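Local structure of FERM, ARHGEF and pleckstrin domain-containing protein 2 (Mus musculus, 6D2K) at residues A125-H130 with L184-K189; L131-I136 with D166-H171. The protein is a guanine nucleotide exchange factor that activates RAC1 and acts in semaphorin responses, actin remodelling and integrin regulation, here represented by its FERM domain. One frame throughout, in Å; residues are numbered along the deposited sequence.

Contact 1 of 2, residues A125-H130 with L184-K189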
ATOM      1  N   ALA A 125     -11.931 -12.096  10.100  1.00 14.28           N
ATOM      2  CA  ALA A 125     -11.825 -12.565  11.478  1.00 15.13           C
ATOM      3  C   ALA A 125     -10.604 -13.463  11.658  1.00 12.40           C
ATOM      4  O   ALA A 125      -9.877 -13.371  12.677  1.00 14.58           O
ATOM      5  CB  ALA A 125     -13.089 -13.319  11.853  1.00 17.01           C
ATOM      6  N   LEU A 126     -10.369 -14.332  10.678  1.00 14.32           N
ATOM      7  CA  LEU A 126      -9.193 -15.196  10.710  1.00 14.23           C
ATOM      8  C   LEU A 126      -7.895 -14.385  10.644  1.00 13.70           C
ATOM      9  O   LEU A 126      -6.956 -14.640  11.399  1.00 13.80           O
ATOM     10  CB  LEU A 126      -9.262 -16.222   9.576  1.00 14.63           C
ATOM     11  CG  LEU A 126      -8.107 -17.213   9.490  1.00 13.12           C
ATOM     12  CD1 LEU A 126      -8.017 -18.043  10.791  1.00 15.80           C
ATOM     13  CD2 LEU A 126      -8.279 -18.103   8.257  1.00 16.53           C
ATOM     14  N   LEU A 127      -7.819 -13.423   9.732  1.00 13.41           N
ATOM     15  CA  LEU A 127      -6.657 -12.535   9.672  1.00 12.58           C
ATOM     16  C   LEU A 127      -6.397 -11.869  11.019  1.00 12.24           C
ATOM     17  O   LEU A 127      -5.260 -11.861  11.507  1.00 13.94           O
ATOM     18  CB  LEU A 127      -6.864 -11.442   8.605  1.00 14.69           C
ATOM     19  CG  LEU A 127      -6.594 -11.878   7.175  1.00 15.96           C
ATOM     20  CD1 LEU A 127      -7.124 -10.821   6.198  1.00 17.13           C
ATOM     21  CD2 LEU A 127      -5.106 -12.093   6.958  1.00 16.61           C
ATOM     22  N   ILE A 128      -7.433 -11.274  11.602  1.00 13.47           N
ATOM     23  CA  ILE A 128      -7.278 -10.586  12.876  1.00 12.93           C
ATOM     24  C   ILE A 128      -6.829 -11.561  13.958  1.00 13.93           C
ATOM     25  O   ILE A 128      -5.996 -11.213  14.783  1.00 13.75           O
ATOM     26  CB  ILE A 128      -8.565  -9.868  13.298  1.00 11.62           C
ATOM     27  CG1 ILE A 128      -8.927  -8.814  12.252  1.00 14.69           C
ATOM     28  CG2 ILE A 128      -8.399  -9.212  14.673  1.00 16.14           C
ATOM     29  CD1 ILE A 128     -10.315  -8.222  12.438  1.00 17.61           C
ATOM     30  N   SER A 129      -7.341 -12.789  13.927  1.00 12.53           N
ATOM     31  CA  SER A 129      -6.955 -13.764  14.953  1.00 12.70           C
ATOM     32  C   SER A 129      -5.453 -14.075  14.917  1.00 13.91           C
ATOM     33  O   SER A 129      -4.825 -14.299  15.963  1.00 13.41           O
ATOM     34  CB  SER A 129      -7.797 -15.047  14.859  1.00 11.56           C
ATOM     35  OG  SER A 129      -7.427 -15.846  13.748  1.00 12.71           O
ATOM     36  N   HIS A 130      -4.878 -14.108  13.721  1.00 11.91           N
ATOM     37  CA  HIS A 130      -3.433 -14.303  13.589  1.00 12.06           C
ATOM     38  C   HIS A 130      -2.664 -13.065  14.022  1.00 10.46           C
ATOM     39  O   HIS A 130      -1.597 -13.176  14.648  1.00 11.06           O
ATOM     40  CB  HIS A 130      -3.050 -14.718  12.169  1.00 12.28           C
ATOM     41  CG  HIS A 130      -3.312 -16.166  11.890  1.00 15.32           C
ATOM     42  ND1 HIS A 130      -4.253 -16.605  10.986  1.00 15.76           N
ATOM     43  CD2 HIS A 130      -2.773 -17.277  12.446  1.00  9.28           C
ATOM     44  CE1 HIS A 130      -4.263 -17.931  10.975  1.00 11.89           C
ATOM     45  NE2 HIS A 130      -3.374 -18.357  11.854  1.00 18.36           N
ATOM     46  N   LEU A 184       0.251 -13.301   5.800  1.00 11.49           N
ATOM     47  CA  LEU A 184       0.711 -13.121   4.425  1.00 11.66           C
ATOM     48  C   LEU A 184       0.096 -14.170   3.497  1.00 14.46           C
ATOM     49  O   LEU A 184      -0.286 -13.867   2.366  1.00 13.61           O
ATOM     50  CB  LEU A 184       2.241 -13.163   4.311  1.00 14.59           C
ATOM     51  CG  LEU A 184       3.057 -12.263   5.241  1.00 22.53           C
ATOM     52  CD1 LEU A 184       4.518 -12.202   4.806  1.00 18.36           C
ATOM     53  CD2 LEU A 184       2.471 -10.875   5.340  1.00 22.82           C
ATOM     54  N   GLU A 185       0.010 -15.402   3.985  1.00 13.80           N
ATOM     55  CA  GLU A 185      -0.522 -16.508   3.190  1.00 15.82           C
ATOM     56  C   GLU A 185      -2.000 -16.328   2.867  1.00 15.69           C
ATOM     57  O   GLU A 185      -2.450 -16.592   1.731  1.00 16.50           O
ATOM     58  CB  GLU A 185      -0.296 -17.826   3.936  1.00 16.07           C
ATOM     59  CG  GLU A 185       1.054 -18.427   3.642  1.00 23.31           C
ATOM     60  CD  GLU A 185       1.211 -18.741   2.160  1.00 28.90           C
ATOM     61  OE1 GLU A 185       2.224 -18.321   1.561  1.00 34.40           O
ATOM     62  OE2 GLU A 185       0.305 -19.391   1.592  1.00 36.37           O
ATOM     63  N   ILE A 186      -2.759 -15.884   3.860  1.00 14.56           N
ATOM     64  CA  ILE A 186      -4.175 -15.599   3.682  1.00 14.87           C
ATOM     65  C   ILE A 186      -4.349 -14.392   2.759  1.00 16.36           C
ATOM     66  O   ILE A 186      -5.079 -14.452   1.773  1.00 13.35           O
ATOM     67  CB  ILE A 186      -4.862 -15.303   5.027  1.00 14.78           C
ATOM     68  CG1 ILE A 186      -4.948 -16.579   5.874  1.00 14.95           C
ATOM     69  CG2 ILE A 186      -6.249 -14.730   4.799  1.00 18.87           C
ATOM     70  CD1 ILE A 186      -5.260 -16.325   7.359  1.00 18.09           C
ATOM     71  N   ALA A 187      -3.660 -13.300   3.078  1.00 13.74           N
ATOM     72  CA  ALA A 187      -3.836 -12.050   2.334  1.00 14.53           C
ATOM     73  C   ALA A 187      -3.452 -12.134   0.868  1.00 15.47           C
ATOM     74  O   ALA A 187      -4.107 -11.519   0.031  1.00 12.98           O
ATOM     75  CB  ALA A 187      -3.058 -10.941   2.999  1.00 12.44           C
ATOM     76  N   ARG A 188      -2.383 -12.857   0.554  1.00 12.81           N
ATOM     77  CA  ARG A 188      -1.828 -12.802  -0.804  1.00 14.25           C
ATOM     78  C   ARG A 188      -2.761 -13.422  -1.824  1.00 15.78           C
ATOM     79  O   ARG A 188      -2.585 -13.203  -3.025  1.00 17.66           O
ATOM     80  CB  ARG A 188      -0.457 -13.469  -0.870  1.00 16.67           C
ATOM     81  CG  ARG A 188      -0.506 -14.981  -0.887  1.00 17.81           C
ATOM     82  CD  ARG A 188       0.887 -15.546  -0.787  1.00 23.24           C
ATOM     83  NE  ARG A 188       0.878 -16.994  -0.942  1.00 25.97           N
ATOM     84  CZ  ARG A 188       1.024 -17.611  -2.106  1.00 30.96           C
ATOM     85  NH1 ARG A 188       1.000 -18.935  -2.160  1.00 34.20           N
ATOM     86  NH2 ARG A 188       1.206 -16.903  -3.215  1.00 30.25           N
ATOM     87  N   LYS A 189      -3.743 -14.195  -1.365  1.00 14.85           N
ATOM     88  CA  LYS A 189      -4.718 -14.792  -2.293  1.00 15.68           C
ATOM     89  C   LYS A 189      -5.971 -13.943  -2.479  1.00 17.55           C
ATOM     90  O   LYS A 189      -6.843 -14.283  -3.295  1.00 19.68           O
ATOM     91  CB  LYS A 189      -5.125 -16.202  -1.839  1.00 17.44           C
ATOM     92  CG  LYS A 189      -3.995 -17.225  -1.861  1.00 23.90           C
ATOM     93  CD  LYS A 189      -3.534 -17.479  -3.282  1.00 30.30           C
ATOM     94  CE  LYS A 189      -2.530 -18.613  -3.338  1.00 36.97           C
ATOM     95  NZ  LYS A 189      -2.051 -18.839  -4.728  1.00 41.43           N
TER
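Ile-186 carries this contact, reaching from helix 176-187 to Leu-126 and Leu-127 on helix 121-136, inside the all-helical central lobe of the FERM domain. Its two branches divide the work. CG1 lies beside the backbone N (chi1 -70°) and the chain runs on extended, which carries CD1 out to Leu-126, 3.6 Å from its CD2. The CG2 branch serves the other leucine, lying 3.6 Å from Leu-127 CD2. The approaches differ too: Leu-127 and Ile-186 run past each other in opposite directions, whereas Leu-126 meets the isoleucine at a slant. The His-130 ring, stacked on His-171 further along, also borders CD1. No hydrogen bond joins the two segments, so the fit rests on these apolar branches. An alanine here would lack both branches and is likely to leave a gap in front of the two leucines, whose CD2 methyls would lose their neighbour from helix 176-187. Next in sequence, Ala-187 packs on Leu-108 of helix 98-113, while Leu-126 rests on Phe-167 of helix 161-168. One turn on, Ser-129 OG donates to Leu-126 O at 2.7 Å, the same oxygen that accepts His-130 N.

Contact 2 of 2, residues L131-I136 with D166-H171; sequences LLQSEI and DFHQRH
Gln-133 and His-168 meet at the centre of this contact, where the last turns of helix 121-136 lie against the end of helix 161-168. Both side chains leave their helices with CG anti to the backbone N (chi1 -174° for Gln-133), and they cross at about a right angle. Gln-133 then bends at chi2 (64°), which brings its carbonyl oxygen to the rim of the imidazole. There His-168 NE2 donates to Gln-133 OE1 at 2.9 Å; the bond is strongly bent and weak, with amide and ring planes 64° apart. A water makes a second link, donating to both Gln-133 OE1 (2.8 Å) and the backbone His-168 O. The other end of the amide is held from elsewhere: Gln-133 NE2 bonds to Asp-138 OD1 and to Gln-174 O, so partners at both ends of the amide fix its rotation. His-168 NE2 also makes a weak bond to Gly-137 O, while ND1 is bonded to Asp-144 OD2, and the imidazole is thus tied at both nitrogens.

Leu-132 sets its CB over one face of that ring, toward the rim. The CB is 4.0 Å from the ring centroid, nearly along the normal, a CH-pi contact. His-171 runs past Gln-133 in the opposite direction; its CB lies 3.8 Å from Gln-133 CG, with the amide and ring planes steeply inclined to each other. The His-171 ring itself looks back along helix 121-136, where its NE2 bonds to Ser-129 OG.

All four of these side chains are buried, and partners are found for Gln-133 OE1 and NE2, both His-168 nitrogens and His-171 NE2. A buried polar cluster thus joins two helices of the F2 lobe, the helical middle lobe of the three-lobed FERM fold.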
ATOM      1  N   LEU A 131      -3.212 -11.889  13.720  1.00 11.82           N
ATOM      2  CA  LEU A 131      -2.591 -10.651  14.187  1.00 11.80           C
ATOM      3  C   LEU A 131      -2.570 -10.596  15.715  1.00 12.41           C
ATOM      4  O   LEU A 131      -1.568 -10.182  16.310  1.00 13.69           O
ATOM      5  CB  LEU A 131      -3.304  -9.422  13.604  1.00 12.48           C
ATOM      6  CG  LEU A 131      -3.116  -9.198  12.104  1.00 14.28           C
ATOM      7  CD1 LEU A 131      -4.118  -8.165  11.570  1.00 14.42           C
ATOM      8  CD2 LEU A 131      -1.694  -8.784  11.793  1.00 12.93           C
ATOM      9  N   LEU A 132      -3.657 -11.039  16.349  1.00 11.36           N
ATOM     10  CA  LEU A 132      -3.681 -11.162  17.813  1.00 13.82           C
ATOM     11  C   LEU A 132      -2.618 -12.136  18.306  1.00 11.79           C
ATOM     12  O   LEU A 132      -1.905 -11.850  19.262  1.00 13.85           O
ATOM     13  CB  LEU A 132      -5.060 -11.593  18.316  1.00 13.49           C
ATOM     14  CG  LEU A 132      -6.206 -10.588  18.202  1.00 16.16           C
ATOM     15  CD1 LEU A 132      -7.468 -11.202  18.790  1.00 18.69           C
ATOM     16  CD2 LEU A 132      -5.871  -9.274  18.899  1.00 16.43           C
ATOM     17  N   GLN A 133      -2.499 -13.292  17.661  1.00 10.96           N
ATOM     18  CA  GLN A 133      -1.496 -14.260  18.108  1.00 13.57           C
ATOM     19  C   GLN A 133      -0.084 -13.662  18.054  1.00 11.53           C
ATOM     20  O   GLN A 133       0.718 -13.844  18.979  1.00 13.21           O
ATOM     21  CB  GLN A 133      -1.607 -15.546  17.291  1.00 14.86           C
ATOM     22  CG  GLN A 133      -0.706 -16.702  17.759  1.00 13.29           C
ATOM     23  CD  GLN A 133      -1.048 -17.206  19.154  1.00 13.66           C
ATOM     24  OE1 GLN A 133      -2.191 -17.121  19.596  1.00 14.91           O
ATOM     25  NE2 GLN A 133      -0.050 -17.755  19.848  1.00 17.01           N
ATOM     26  N   SER A 134       0.206 -12.895  17.006  1.00 11.30           N
ATOM     27  CA  SER A 134       1.527 -12.283  16.891  1.00 12.09           C
ATOM     28  C   SER A 134       1.779 -11.237  17.967  1.00 12.62           C
ATOM     29  O   SER A 134       2.900 -11.126  18.459  1.00 18.63           O
ATOM     30  CB  SER A 134       1.738 -11.641  15.509  1.00 12.73           C
ATOM     31  OG  SER A 134       1.029 -10.420  15.380  1.00 20.02           O
ATOM     32  N   GLU A 135       0.752 -10.468  18.327  1.00 12.57           N
ATOM     33  CA  GLU A 135       0.970  -9.302  19.171  1.00 16.03           C
ATOM     34  C   GLU A 135       0.807  -9.600  20.652  1.00 14.47           C
ATOM     35  O   GLU A 135       1.617  -9.153  21.470  1.00 16.59           O
ATOM     36  CB  GLU A 135       0.050  -8.148  18.754  1.00 17.57           C
ATOM     37  CG  GLU A 135       0.314  -6.864  19.546  1.00 18.67           C
ATOM     38  CD  GLU A 135      -0.122  -5.619  18.803  1.00 23.05           C
ATOM     39  OE1 GLU A 135       0.284  -5.445  17.637  1.00 25.37           O
ATOM     40  OE2 GLU A 135      -0.857  -4.797  19.393  1.00 29.27           O
ATOM     41  N   ILE A 136      -0.241 -10.334  21.005  1.00 12.21           N
ATOM     42  CA  ILE A 136      -0.503 -10.612  22.429  1.00 13.57           C
ATOM     43  C   ILE A 136      -0.353 -12.087  22.804  1.00 13.80           C
ATOM     44  O   ILE A 136      -0.478 -12.445  23.973  1.00 16.89           O
ATOM     45  CB  ILE A 136      -1.887 -10.097  22.905  1.00 18.58           C
ATOM     46  CG1 ILE A 136      -3.032 -10.832  22.201  1.00 17.35           C
ATOM     47  CG2 ILE A 136      -1.980  -8.589  22.746  1.00 19.60           C
ATOM     48  CD1 ILE A 136      -4.414 -10.414  22.717  1.00 18.94           C
ATOM     49  N   ASP A 166     -12.924 -17.228  18.546  1.00 18.64           N
ATOM     50  CA  ASP A 166     -13.014 -18.624  18.134  1.00 21.61           C
ATOM     51  C   ASP A 166     -11.794 -19.076  17.325  1.00 21.51           C
ATOM     52  O   ASP A 166     -11.206 -20.124  17.597  1.00 20.37           O
ATOM     53  CB  ASP A 166     -14.309 -18.811  17.332  1.00 22.00           C
ATOM     54  CG  ASP A 166     -14.469 -20.216  16.767  1.00 34.55           C
ATOM     55  OD1 ASP A 166     -15.568 -20.514  16.250  1.00 45.45           O
ATOM     56  OD2 ASP A 166     -13.515 -21.016  16.819  1.00 40.43           O
ATOM     57  N   PHE A 167     -11.404 -18.286  16.333  1.00 16.64           N
ATOM     58  CA  PHE A 167     -10.234 -18.616  15.526  1.00 16.09           C
ATOM     59  C   PHE A 167      -8.938 -18.510  16.345  1.00 16.38           C
ATOM     60  O   PHE A 167      -8.036 -19.332  16.191  1.00 16.22           O
ATOM     61  CB  PHE A 167     -10.129 -17.699  14.292  1.00 15.38           C
ATOM     62  CG  PHE A 167     -11.095 -18.028  13.181  1.00 18.35           C
ATOM     63  CD1 PHE A 167     -11.111 -19.283  12.605  1.00 16.52           C
ATOM     64  CD2 PHE A 167     -11.935 -17.052  12.668  1.00 16.64           C
ATOM     65  CE1 PHE A 167     -11.992 -19.591  11.581  1.00 18.68           C
ATOM     66  CE2 PHE A 167     -12.812 -17.339  11.641  1.00 18.94           C
ATOM     67  CZ  PHE A 167     -12.837 -18.615  11.089  1.00 19.17           C
ATOM     68  N   HIS A 168      -8.829 -17.476  17.177  1.00 15.29           N
ATOM     69  CA  HIS A 168      -7.613 -17.278  17.957  1.00 15.90           C
ATOM     70  C   HIS A 168      -7.313 -18.485  18.846  1.00 19.95           C
ATOM     71  O   HIS A 168      -6.154 -18.851  19.024  1.00 17.41           O
ATOM     72  CB  HIS A 168      -7.717 -16.010  18.800  1.00 16.47           C
ATOM     73  CG  HIS A 168      -6.429 -15.614  19.455  1.00 14.53           C
ATOM     74  ND1 HIS A 168      -6.375 -14.718  20.499  1.00 16.19           N
ATOM     75  CD2 HIS A 168      -5.151 -15.993  19.218  1.00 16.67           C
ATOM     76  CE1 HIS A 168      -5.118 -14.550  20.867  1.00 16.75           C
ATOM     77  NE2 HIS A 168      -4.355 -15.322  20.115  1.00 16.69           N
ATOM     78  N   GLN A 169      -8.360 -19.110  19.379  1.00 19.09           N
ATOM     79  CA  GLN A 169      -8.182 -20.286  20.233  1.00 21.12           C
ATOM     80  C   GLN A 169      -7.460 -21.416  19.506  1.00 22.19           C
ATOM     81  O   GLN A 169      -6.862 -22.290  20.144  1.00 23.20           O
ATOM     82  CB  GLN A 169      -9.533 -20.788  20.749  1.00 23.39           C
ATOM     83  CG  GLN A 169     -10.205 -19.853  21.708  1.00 27.58           C
ATOM     84  CD  GLN A 169     -11.620 -20.282  22.035  1.00 34.56           C
ATOM     85  OE1 GLN A 169     -11.847 -21.382  22.545  1.00 42.60           O
ATOM     86  NE2 GLN A 169     -12.582 -19.409  21.754  1.00 31.19           N
ATOM     87  N   ARG A 170      -7.505 -21.403  18.178  1.00 22.20           N
ATOM     88  CA  ARG A 170      -6.878 -22.452  17.380  1.00 17.85           C
ATOM     89  C   ARG A 170      -5.369 -22.276  17.222  1.00 20.50           C
ATOM     90  O   ARG A 170      -4.696 -23.174  16.728  1.00 22.52           O
ATOM     91  CB  ARG A 170      -7.496 -22.510  15.977  1.00 19.42           C
ATOM     92  CG  ARG A 170      -9.007 -22.558  15.960  1.00 19.96           C
ATOM     93  CD  ARG A 170      -9.532 -22.592  14.530  1.00 22.90           C
ATOM     94  NE  ARG A 170     -10.984 -22.685  14.524  1.00 26.09           N
ATOM     95  CZ  ARG A 170     -11.712 -22.933  13.440  1.00 22.55           C
ATOM     96  NH1 ARG A 170     -11.121 -23.118  12.267  1.00 24.93           N
ATOM     97  NH2 ARG A 170     -13.030 -22.999  13.535  1.00 28.69           N
ATOM     98  N   HIS A 171      -4.841 -21.111  17.604  1.00 17.92           N
ATOM     99  CA  HIS A 171      -3.454 -20.779  17.274  1.00 18.01           C
ATOM    100  C   HIS A 171      -2.491 -20.977  18.425  1.00 21.39           C
ATOM    101  O   HIS A 171      -1.389 -20.435  18.398  1.00 16.16           O
ATOM    102  CB  HIS A 171      -3.336 -19.325  16.818  1.00 17.46           C
ATOM    103  CG  HIS A 171      -4.293 -18.952  15.732  1.00 17.10           C
ATOM    104  ND1 HIS A 171      -4.728 -19.845  14.776  1.00 17.40           N
ATOM    105  CD2 HIS A 171      -4.879 -17.764  15.438  1.00 13.62           C
ATOM    106  CE1 HIS A 171      -5.554 -19.231  13.946  1.00 16.21           C
ATOM    107  NE2 HIS A 171      -5.660 -17.966  14.322  1.00 14.81           N
TER
HETATM  108  O   HOH W   1      -3.970 -18.844  20.835  1.00 16.04           O

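Both contacts use helix 121-136: contact 1 sets its earlier turns against helix 176-187, and contact 2 sets its last turns against the end of helix 161-168. Both are buried in the central lobe, but contact 2 lies farther out, with its centre about 24 Å from the centre of the chain against about 16 Å for contact 1. Their chemistry differs. Contact 1 is joined through aliphatic branches without a hydrogen bond across it; contact 2 mixes a leucine with an amide, two imidazoles and a bound water. The centres are about 11 Å apart, and the two meet where Ser-129 and His-130 of 125-130 touch His-171 of 166-171.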